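Local coordinates for protein leucine aminopeptidase 2 (Saccharomyces cerevisiae, PDB 2XQ0) that removes N-terminal residues from small peptides, preferably di- and tripeptides, as a zinc aminopeptidase of the M1 family, and has weak epoxide hydrolase activity, at residues E7-S12 against D450-L455; A478-E483 against R495-A500; L74-V79 against A86-E91. All coordinates share one frame; numbering follows the deposited sequence.

Interaction 1: residues E7-S12 against D450-L455; sequences EQRRPS and DWETWL
Arg-9, in the last turn of helix 4-9, and Glu-452, in the first turn of helix 451-456, are the nearest pair of the two backbones, yet their CA atoms stand 10.4 Å apart. Arg-9 sends out a chain extended from CG to NE, while Glu-452 bends at chi2 (-74°) and brings its carboxylate round to meet it; the two side chains cross at about a right angle. The straighter of the two bonds is Arg-9 NH2 to Glu-452 OE2, 3.2 Å and 165° at the hydrogen. OE2 takes it on the syn lone pair and lies in the guanidinium plane, although the carboxylate is turned 46° from that plane. A weak bond joins Arg-9 NH2 to Glu-452 OE1 at 3.4 Å, so both oxygens share one nitrogen. Ser-5 OG, hydrogen-bonded to OE2, is the stronger partner of that carboxylate, and the Arg-9 guanidinium makes a cation-pi contact with Tyr-456. Two residues before Glu-452, Asp-450 caps helix 451-456, accepting a weak bond from Thr-453 N on OD1. This is a surface salt bridge between helix ends, beside the apolar packing of Ile-6 on Trp-451 and Leu-455 that also joins helix 4-9 to the M1 peptidase domain.

Interaction 2: residues A478-E483 against R495-A500; sequences ADKWVE and RSEFNA
Phe-498 lays its ring flat on the indole of Trp-481, and these two aromatic side chains with Lys-480 bury most of the surface in the contact. The stack is offset: the five-membered ring of Trp-481 and the Phe-498 ring have centroids 3.8 Å apart and planes only 13° from parallel. Phe-498 CD1 sits 3.3 Å from Trp-481 NE1, and on the six-membered side Trp-481 CZ2 reaches to 3.5 Å from Phe-498 CG, so the phenyl ring spans both halves of the indole. Trp-481 NE1 gives its hydrogen bond elsewhere, to Tyr-547 OH, which probably limits rotation of the indole. Helix 469-484 here meets the end of helix 491-497; these consecutive helices belong to the helical C-terminal part of the chain, as in LTA4 hydrolases, away from the zinc site. Phe-498, first to leave helical geometry, turns its side chain back against the earlier helix. Leu-543 and Ile-546 of helix 537-546 touch Trp-481 and Phe-498 respectively. Lys-480 runs past the phenyl ring in the opposite sense, its CD 3.7 Å from Phe-498 CE1. With CG anti to the backbone N (chi1 -172°) and the rest extended, Lys-480 carries NZ beyond the ring to donate to Glu-497 O at 3.3 Å from above the carbonyl plane. The Glu-497 carboxylate adds a long salt bridge, Lys-480 NZ to Glu-497 OE2, 3.8 Å.

Interaction 3: residues L74-V79 against A86-E91; sequences LDVQEV and ADFQIE
Phe-88 fills the gap between two hairpin strands that, within these two segments, share a single backbone bond, near the turn: Ala-86 N donates to Val-79 O at 2.8 Å, whereas Val-76 and Ile-90 have CA atoms 8.2 Å apart. The short segments run antiparallel, at 161°, and splay from that bond. Chi1 of Phe-88, 71°, tucks CG in between the two backbone branches and turns the ring toward strand 74-81. Val-79 CG2 sits over one face in a CH-pi contact, 3.7 Å from the ring centroid of Phe-88 and nearer the CD2 side than the centre. Beyond it, Val-76 CG1 reaches Phe-88 CE1 at 3.8 Å. Strand 74-81 carries a classic beta bulge, with Gln-77 and Glu-78 set against the single residue Gln-117 of strand 111-120. Strand 101-104, the other neighbour of strand 84-90, adds Leu-101 and Ile-103 to the ring. Replacing Phe-88 by an alanine would probably open a gap between the diverging strands and leave the Val-79 methyl without its aromatic face. The chemistry implies a hairpin of the N-terminal domain sheet whose strands, over these segments, are pinned by one backbone bond and, where they part, held by apolar packing.

Overall arrangement
The three contacts lie far apart and share no elements: interactions 2 and 3 sit on opposite sides of the chain's centre, with centres about 67 Å apart, and interaction 1 is some 50 and 41 Å from them, centre to centre. Interactions 1 and 3 are surface contacts; interaction 2 is partly buried, though peripheral too. Interaction 1 links residues more than 430 positions apart, between these segments by a single hydrogen-bonded salt bridge, with little area buried. The other two join neighbours in the chain, consecutive helices in 478-483/495-500 and hairpin strands in 74-79/86-91, and each centres on a phenylalanine: stacked on an indole between the helices, packed against valines between the strands.

Interaction 1: residues E7-S12 against D450-L455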
loop_
_atom_site.group_PDB
_atom_site.type_symbol
_atom_site.label_atom_id
_atom_site.label_comp_id
_atom_site.label_asym_id
_atom_site.label_seq_id
_atom_site.Cartn_x
_atom_site.Cartn_y
_atom_site.Cartn_z
ATOM N N GLU A 7 15.870 -8.387 -24.658
ATOM C CA GLU A 7 17.086 -9.198 -24.651
ATOM C C GLU A 7 18.273 -8.313 -24.293
ATOM O O GLU A 7 19.097 -8.682 -23.465
ATOM C CB GLU A 7 17.292 -9.844 -26.029
ATOM C CG GLU A 7 18.407 -10.901 -26.118
ATOM C CD GLU A 7 18.766 -11.291 -27.563
ATOM O OE1 GLU A 7 18.323 -12.362 -28.043
ATOM O OE2 GLU A 7 19.508 -10.527 -28.216
ATOM N N GLN A 8 18.341 -7.131 -24.904
ATOM C CA GLN A 8 19.458 -6.202 -24.710
ATOM C C GLN A 8 19.577 -5.608 -23.292
ATOM O O GLN A 8 20.685 -5.351 -22.813
ATOM C CB GLN A 8 19.376 -5.061 -25.729
ATOM C CG GLN A 8 19.976 -5.381 -27.093
ATOM C CD GLN A 8 19.724 -4.281 -28.111
ATOM O OE1 GLN A 8 18.950 -3.354 -27.860
ATOM N NE2 GLN A 8 20.373 -4.382 -29.270
ATOM N N ARG A 9 18.447 -5.380 -22.635
ATOM C CA ARG A 9 18.440 -4.746 -21.314
ATOM C C ARG A 9 18.605 -5.754 -20.190
ATOM O O ARG A 9 18.965 -5.406 -19.068
ATOM C CB ARG A 9 17.143 -3.972 -21.101
ATOM C CG ARG A 9 16.979 -2.793 -22.025
ATOM C CD ARG A 9 16.166 -1.706 -21.357
ATOM N NE ARG A 9 15.649 -0.757 -22.337
ATOM C CZ ARG A 9 15.634 0.559 -22.166
ATOM N NH1 ARG A 9 16.116 1.085 -21.044
ATOM N NH2 ARG A 9 15.139 1.343 -23.120
ATOM N N ARG A 10 18.356 -7.012 -20.508
ATOM C CA ARG A 10 18.352 -8.063 -19.510
ATOM C C ARG A 10 19.752 -8.347 -18.997
ATOM O O ARG A 10 20.700 -8.354 -19.765
ATOM C CB ARG A 10 17.766 -9.325 -20.132
ATOM C CG ARG A 10 17.989 -10.546 -19.302
ATOM C CD ARG A 10 18.090 -11.748 -20.182
ATOM N NE ARG A 10 16.812 -12.085 -20.785
ATOM C CZ ARG A 10 15.857 -12.757 -20.158
ATOM N NH1 ARG A 10 16.024 -13.144 -18.902
ATOM N NH2 ARG A 10 14.731 -13.035 -20.787
ATOM N N PRO A 11 19.892 -8.584 -17.692
ATOM C CA PRO A 11 21.215 -8.937 -17.174
ATOM C C PRO A 11 21.602 -10.357 -17.581
ATOM O O PRO A 11 20.739 -11.160 -17.952
ATOM C CB PRO A 11 21.020 -8.858 -15.653
ATOM C CG PRO A 11 19.571 -9.086 -15.450
ATOM C CD PRO A 11 18.888 -8.465 -16.624
ATOM N N SER A 12 22.890 -10.670 -17.499
ATOM C CA SER A 12 23.389 -11.973 -17.923
ATOM C C SER A 12 22.824 -13.065 -17.013
ATOM O O SER A 12 22.735 -14.241 -17.394
ATOM C CB SER A 12 24.913 -11.984 -17.865
ATOM O OG SER A 12 25.350 -11.578 -16.580
ATOM N N ASP A 450 4.348 -3.201 -28.105
ATOM C CA ASP A 450 5.493 -2.295 -28.049
ATOM C C ASP A 450 6.124 -2.356 -26.648
ATOM O O ASP A 450 5.897 -1.474 -25.811
ATOM C CB ASP A 450 5.040 -0.877 -28.371
ATOM C CG ASP A 450 6.197 0.107 -28.480
ATOM O OD1 ASP A 450 7.382 -0.299 -28.345
ATOM O OD2 ASP A 450 5.903 1.302 -28.705
ATOM N N TRP A 451 6.917 -3.394 -26.404
ATOM C CA TRP A 451 7.466 -3.630 -25.077
ATOM C C TRP A 451 8.297 -2.451 -24.619
ATOM O O TRP A 451 8.367 -2.149 -23.426
ATOM C CB TRP A 451 8.273 -4.928 -25.048
ATOM C CG TRP A 451 7.402 -6.137 -25.215
ATOM C CD1 TRP A 451 7.325 -6.944 -26.311
ATOM C CD2 TRP A 451 6.465 -6.661 -24.267
ATOM N NE1 TRP A 451 6.406 -7.944 -26.101
ATOM C CE2 TRP A 451 5.863 -7.792 -24.854
ATOM C CE3 TRP A 451 6.070 -6.281 -22.979
ATOM C CZ2 TRP A 451 4.899 -8.553 -24.196
ATOM C CZ3 TRP A 451 5.117 -7.036 -22.331
ATOM C CH2 TRP A 451 4.540 -8.159 -22.940
ATOM N N GLU A 452 8.904 -1.768 -25.578
ATOM C CA GLU A 452 9.791 -0.649 -25.284
ATOM C C GLU A 452 9.040 0.527 -24.688
ATOM O O GLU A 452 9.513 1.167 -23.753
ATOM C CB GLU A 452 10.516 -0.202 -26.563
ATOM C CG GLU A 452 11.944 -0.697 -26.672
ATOM C CD GLU A 452 12.874 0.046 -25.741
ATOM O OE1 GLU A 452 12.474 1.113 -25.237
ATOM O OE2 GLU A 452 14.003 -0.432 -25.511
ATOM N N THR A 453 7.866 0.814 -25.237
ATOM C CA THR A 453 7.069 1.925 -24.750
ATOM C C THR A 453 6.468 1.585 -23.391
ATOM O O THR A 453 6.547 2.380 -22.453
ATOM C CB THR A 453 5.966 2.308 -25.751
ATOM O OG1 THR A 453 6.575 2.852 -26.922
ATOM C CG2 THR A 453 5.037 3.347 -25.162
ATOM N N TRP A 454 5.886 0.396 -23.285
ATOM C CA TRP A 454 5.249 -0.021 -22.046
ATOM C C TRP A 454 6.236 -0.093 -20.883
ATOM O O TRP A 454 5.978 0.443 -19.813
ATOM C CB TRP A 454 4.552 -1.371 -22.217
ATOM C CG TRP A 454 3.212 -1.280 -22.887
ATOM C CD1 TRP A 454 2.917 -1.611 -24.178
ATOM C CD2 TRP A 454 1.984 -0.826 -22.298
ATOM N NE1 TRP A 454 1.582 -1.397 -24.427
ATOM C CE2 TRP A 454 0.986 -0.922 -23.288
ATOM C CE3 TRP A 454 1.632 -0.365 -21.025
ATOM C CZ2 TRP A 454 -0.337 -0.563 -23.051
ATOM C CZ3 TRP A 454 0.323 -0.016 -20.789
ATOM C CH2 TRP A 454 -0.648 -0.110 -21.798
ATOM N N LEU A 455 7.365 -0.764 -21.090
ATOM C CA LEU A 455 8.290 -0.996 -19.990
ATOM C C LEU A 455 9.253 0.160 -19.668
ATOM O O LEU A 455 9.546 0.418 -18.493
ATOM C CB LEU A 455 9.056 -2.299 -20.208
ATOM C CG LEU A 455 8.212 -3.571 -20.267
ATOM C CD1 LEU A 455 9.113 -4.778 -20.412
ATOM C CD2 LEU A 455 7.329 -3.723 -19.041
#

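Interaction 2: residues A478-E483 against R495-A500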
loop_
_atom_site.group_PDB
_atom_site.type_symbol
_atom_site.label_atom_id
_atom_site.label_comp_id
_atom_site.label_asym_id
_atom_site.label_seq_id
_atom_site.Cartn_x
_atom_site.Cartn_y
_atom_site.Cartn_z
ATOM N N ALA A 478 -22.289 16.580 -12.786
ATOM C CA ALA A 478 -21.266 17.595 -12.541
ATOM C C ALA A 478 -21.324 18.675 -13.617
ATOM O O ALA A 478 -21.286 19.868 -13.315
ATOM C CB ALA A 478 -19.866 16.974 -12.458
ATOM N N ASP A 479 -21.428 18.257 -14.874
ATOM C CA ASP A 479 -21.623 19.210 -15.964
ATOM C C ASP A 479 -22.850 20.102 -15.707
ATOM O O ASP A 479 -22.776 21.329 -15.801
ATOM C CB ASP A 479 -21.749 18.469 -17.299
ATOM C CG ASP A 479 -20.487 17.694 -17.662
ATOM O OD1 ASP A 479 -19.438 17.937 -17.030
ATOM O OD2 ASP A 479 -20.538 16.844 -18.582
ATOM N N LYS A 480 -23.970 19.480 -15.358
ATOM C CA LYS A 480 -25.218 20.201 -15.099
ATOM C C LYS A 480 -25.069 21.229 -13.972
ATOM O O LYS A 480 -25.560 22.356 -14.081
ATOM C CB LYS A 480 -26.342 19.217 -14.767
ATOM C CG LYS A 480 -27.725 19.852 -14.659
ATOM C CD LYS A 480 -28.762 18.841 -14.137
ATOM C CE LYS A 480 -30.128 19.495 -13.914
ATOM N NZ LYS A 480 -31.118 18.587 -13.251
ATOM N N TRP A 481 -24.400 20.836 -12.890
ATOM C CA TRP A 481 -24.112 21.751 -11.789
ATOM C C TRP A 481 -23.245 22.906 -12.242
ATOM O O TRP A 481 -23.497 24.050 -11.871
ATOM C CB TRP A 481 -23.454 21.033 -10.601
ATOM C CG TRP A 481 -24.463 20.590 -9.600
ATOM C CD1 TRP A 481 -25.011 19.342 -9.474
ATOM C CD2 TRP A 481 -25.100 21.411 -8.619
ATOM N NE1 TRP A 481 -25.931 19.331 -8.446
ATOM C CE2 TRP A 481 -26.005 20.593 -7.910
ATOM C CE3 TRP A 481 -24.994 22.763 -8.269
ATOM C CZ2 TRP A 481 -26.788 21.083 -6.868
ATOM C CZ3 TRP A 481 -25.762 23.240 -7.238
ATOM C CH2 TRP A 481 -26.652 22.406 -6.549
ATOM N N VAL A 482 -22.212 22.615 -13.030
ATOM C CA VAL A 482 -21.328 23.681 -13.496
ATOM C C VAL A 482 -22.105 24.707 -14.309
ATOM O O VAL A 482 -21.881 25.914 -14.188
ATOM C CB VAL A 482 -20.138 23.130 -14.316
ATOM C CG1 VAL A 482 -19.352 24.274 -14.929
ATOM C CG2 VAL A 482 -19.221 22.303 -13.423
ATOM N N GLU A 483 -23.039 24.218 -15.120
ATOM C CA GLU A 483 -23.826 25.070 -16.004
ATOM C C GLU A 483 -24.825 25.921 -15.221
ATOM O O GLU A 483 -24.907 27.131 -15.408
ATOM C CB GLU A 483 -24.578 24.201 -17.023
ATOM C CG GLU A 483 -24.874 24.894 -18.354
ATOM C CD GLU A 483 -23.621 25.096 -19.204
ATOM O OE1 GLU A 483 -22.498 24.999 -18.657
ATOM O OE2 GLU A 483 -23.759 25.349 -20.421
ATOM N N ARG A 495 -33.294 24.481 -5.978
ATOM C CA ARG A 495 -34.131 23.382 -5.500
ATOM C C ARG A 495 -35.123 22.936 -6.569
ATOM O O ARG A 495 -35.565 21.789 -6.573
ATOM C CB ARG A 495 -34.877 23.774 -4.222
ATOM C CG ARG A 495 -33.975 24.044 -3.040
ATOM C CD ARG A 495 -34.597 23.523 -1.762
ATOM N NE ARG A 495 -34.027 24.154 -0.577
ATOM C CZ ARG A 495 -34.524 25.246 -0.004
ATOM N NH1 ARG A 495 -35.605 25.828 -0.509
ATOM N NH2 ARG A 495 -33.943 25.757 1.073
ATOM N N SER A 496 -35.472 23.849 -7.470
ATOM C CA SER A 496 -36.343 23.509 -8.593
ATOM C C SER A 496 -35.621 22.671 -9.642
ATOM O O SER A 496 -36.236 21.830 -10.288
ATOM C CB SER A 496 -36.934 24.765 -9.230
ATOM O OG SER A 496 -37.816 25.407 -8.327
ATOM N N GLU A 497 -34.319 22.891 -9.805
ATOM C CA GLU A 497 -33.521 22.107 -10.752
ATOM C C GLU A 497 -32.982 20.816 -10.133
ATOM O O GLU A 497 -32.919 19.764 -10.786
ATOM C CB GLU A 497 -32.348 22.943 -11.279
ATOM C CG GLU A 497 -32.541 23.489 -12.681
ATOM C CD GLU A 497 -32.529 22.401 -13.745
ATOM O OE1 GLU A 497 -33.563 21.729 -13.926
ATOM O OE2 GLU A 497 -31.485 22.215 -14.402
ATOM N N PHE A 498 -32.587 20.894 -8.869
ATOM C CA PHE A 498 -31.863 19.799 -8.239
ATOM C C PHE A 498 -32.604 19.249 -7.029
ATOM O O PHE A 498 -33.271 19.989 -6.322
ATOM C CB PHE A 498 -30.486 20.294 -7.780
ATOM C CG PHE A 498 -29.609 20.792 -8.906
ATOM C CD1 PHE A 498 -28.953 19.896 -9.746
ATOM C CD2 PHE A 498 -29.417 22.151 -9.110
ATOM C CE1 PHE A 498 -28.134 20.353 -10.779
ATOM C CE2 PHE A 498 -28.589 22.616 -10.143
ATOM C CZ PHE A 498 -27.950 21.715 -10.975
ATOM N N ASN A 499 -32.484 17.952 -6.785
ATOM C CA ASN A 499 -32.817 17.450 -5.460
ATOM C C ASN A 499 -32.155 16.126 -5.059
ATOM O O ASN A 499 -31.555 15.430 -5.882
ATOM C CB ASN A 499 -34.326 17.448 -5.204
ATOM C CG ASN A 499 -34.692 18.176 -3.913
ATOM O OD1 ASN A 499 -34.722 19.411 -3.868
ATOM N ND2 ASN A 499 -34.958 17.413 -2.854
ATOM N N ALA A 500 -32.263 15.807 -3.776
ATOM C CA ALA A 500 -31.602 14.647 -3.203
ATOM C C ALA A 500 -31.754 13.436 -4.104
ATOM O O ALA A 500 -30.919 12.530 -4.101
ATOM C CB ALA A 500 -32.171 14.354 -1.818
#

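Interaction 3: residues L74-V79 against A86-E91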
loop_
_atom_site.group_PDB
_atom_site.type_symbol
_atom_site.label_atom_id
_atom_site.label_comp_id
_atom_site.label_asym_id
_atom_site.label_seq_id
_atom_site.Cartn_x
_atom_site.Cartn_y
_atom_site.Cartn_z
ATOM N N LEU A 74 20.038 0.712 14.287
ATOM C CA LEU A 74 19.951 -0.328 15.315
ATOM C C LEU A 74 21.140 -0.236 16.261
ATOM O O LEU A 74 22.212 0.249 15.893
ATOM C CB LEU A 74 19.904 -1.730 14.711
ATOM C CG LEU A 74 18.692 -2.144 13.894
ATOM C CD1 LEU A 74 18.921 -3.519 13.262
ATOM C CD2 LEU A 74 17.460 -2.148 14.766
ATOM N N ASP A 75 20.925 -0.681 17.492
ATOM C CA ASP A 75 22.000 -0.876 18.448
ATOM C C ASP A 75 22.345 -2.374 18.426
ATOM O O ASP A 75 21.669 -3.174 19.057
ATOM C CB ASP A 75 21.515 -0.429 19.836
ATOM C CG ASP A 75 22.545 -0.623 20.923
ATOM O OD1 ASP A 75 23.694 -1.007 20.620
ATOM O OD2 ASP A 75 22.188 -0.385 22.100
ATOM N N VAL A 76 23.372 -2.755 17.668
ATOM C CA VAL A 76 23.808 -4.151 17.635
ATOM C C VAL A 76 24.761 -4.425 18.806
ATOM O O VAL A 76 25.791 -3.765 18.956
ATOM C CB VAL A 76 24.501 -4.512 16.303
ATOM C CG1 VAL A 76 24.970 -5.969 16.314
ATOM C CG2 VAL A 76 23.552 -4.274 15.130
ATOM N N GLN A 77 24.415 -5.413 19.620
ATOM C CA GLN A 77 25.058 -5.595 20.920
ATOM C C GLN A 77 26.042 -6.750 20.945
ATOM O O GLN A 77 27.157 -6.612 21.467
ATOM C CB GLN A 77 23.992 -5.799 21.999
ATOM C CG GLN A 77 23.080 -4.617 22.184
ATOM C CD GLN A 77 21.859 -4.973 22.998
ATOM O OE1 GLN A 77 21.189 -5.970 22.725
ATOM N NE2 GLN A 77 21.559 -4.162 24.007
ATOM N N GLU A 78 25.630 -7.890 20.401
ATOM C CA GLU A 78 26.491 -9.067 20.387
ATOM C C GLU A 78 26.177 -9.897 19.160
ATOM O O GLU A 78 25.061 -9.872 18.665
ATOM C CB GLU A 78 26.269 -9.923 21.642
ATOM C CG GLU A 78 26.488 -9.197 22.961
ATOM C CD GLU A 78 26.044 -10.011 24.173
ATOM O OE1 GLU A 78 26.185 -11.254 24.150
ATOM O OE2 GLU A 78 25.553 -9.404 25.151
ATOM N N VAL A 79 27.162 -10.646 18.682
ATOM C CA VAL A 79 26.956 -11.588 17.586
ATOM C C VAL A 79 27.646 -12.921 17.885
ATOM O O VAL A 79 28.825 -12.949 18.274
ATOM C CB VAL A 79 27.560 -11.068 16.283
ATOM C CG1 VAL A 79 27.305 -12.074 15.171
ATOM C CG2 VAL A 79 26.995 -9.691 15.924
ATOM N N ALA A 86 31.453 -13.857 17.666
ATOM C CA ALA A 86 32.020 -13.584 16.355
ATOM C C ALA A 86 32.372 -12.111 16.213
ATOM O O ALA A 86 31.613 -11.242 16.626
ATOM C CB ALA A 86 31.057 -14.015 15.260
ATOM N N ASP A 87 33.533 -11.832 15.640
ATOM C CA ASP A 87 33.942 -10.451 15.420
ATOM C C ASP A 87 32.970 -9.763 14.470
ATOM O O ASP A 87 32.542 -10.365 13.485
ATOM C CB ASP A 87 35.358 -10.399 14.851
ATOM C CG ASP A 87 36.422 -10.722 15.899
ATOM O OD1 ASP A 87 36.106 -10.682 17.110
ATOM O OD2 ASP A 87 37.578 -11.007 15.509
ATOM N N PHE A 88 32.632 -8.504 14.758
ATOM C CA PHE A 88 31.735 -7.749 13.894
ATOM C C PHE A 88 32.019 -6.263 14.014
ATOM O O PHE A 88 32.568 -5.810 15.017
ATOM C CB PHE A 88 30.257 -8.055 14.223
ATOM C CG PHE A 88 29.781 -7.483 15.533
ATOM C CD1 PHE A 88 29.144 -6.243 15.578
ATOM C CD2 PHE A 88 29.963 -8.180 16.719
ATOM C CE1 PHE A 88 28.704 -5.709 16.792
ATOM C CE2 PHE A 88 29.530 -7.652 17.930
ATOM C CZ PHE A 88 28.904 -6.413 17.963
ATOM N N GLN A 89 31.629 -5.514 12.990
ATOM C CA GLN A 89 31.807 -4.064 12.960
ATOM C C GLN A 89 30.674 -3.438 12.153
ATOM O O GLN A 89 30.322 -3.918 11.079
ATOM C CB GLN A 89 33.162 -3.693 12.349
ATOM C CG GLN A 89 33.389 -2.183 12.114
ATOM C CD GLN A 89 33.736 -1.414 13.381
ATOM O OE1 GLN A 89 33.146 -0.369 13.678
ATOM N NE2 GLN A 89 34.695 -1.927 14.134
ATOM N N ILE A 90 30.095 -2.376 12.692
ATOM C CA ILE A 90 29.104 -1.589 11.983
ATOM C C ILE A 90 29.841 -0.522 11.185
ATOM O O ILE A 90 30.800 0.081 11.676
ATOM C CB ILE A 90 28.110 -0.930 12.981
ATOM C CG1 ILE A 90 26.849 -0.467 12.276
ATOM C CG2 ILE A 90 28.766 0.226 13.744
ATOM C CD1 ILE A 90 25.916 -1.609 11.941
ATOM N N GLU A 91 29.436 -0.324 9.936
ATOM C CA GLU A 91 30.032 0.719 9.122
ATOM C C GLU A 91 29.243 1.996 9.330
ATOM O O GLU A 91 28.086 1.948 9.743
ATOM C CB GLU A 91 30.022 0.302 7.644
ATOM C CG GLU A 91 30.940 -0.886 7.346
ATOM C CD GLU A 91 31.102 -1.153 5.860
ATOM O OE1 GLU A 91 30.267 -0.660 5.076
ATOM O OE2 GLU A 91 32.062 -1.859 5.472
#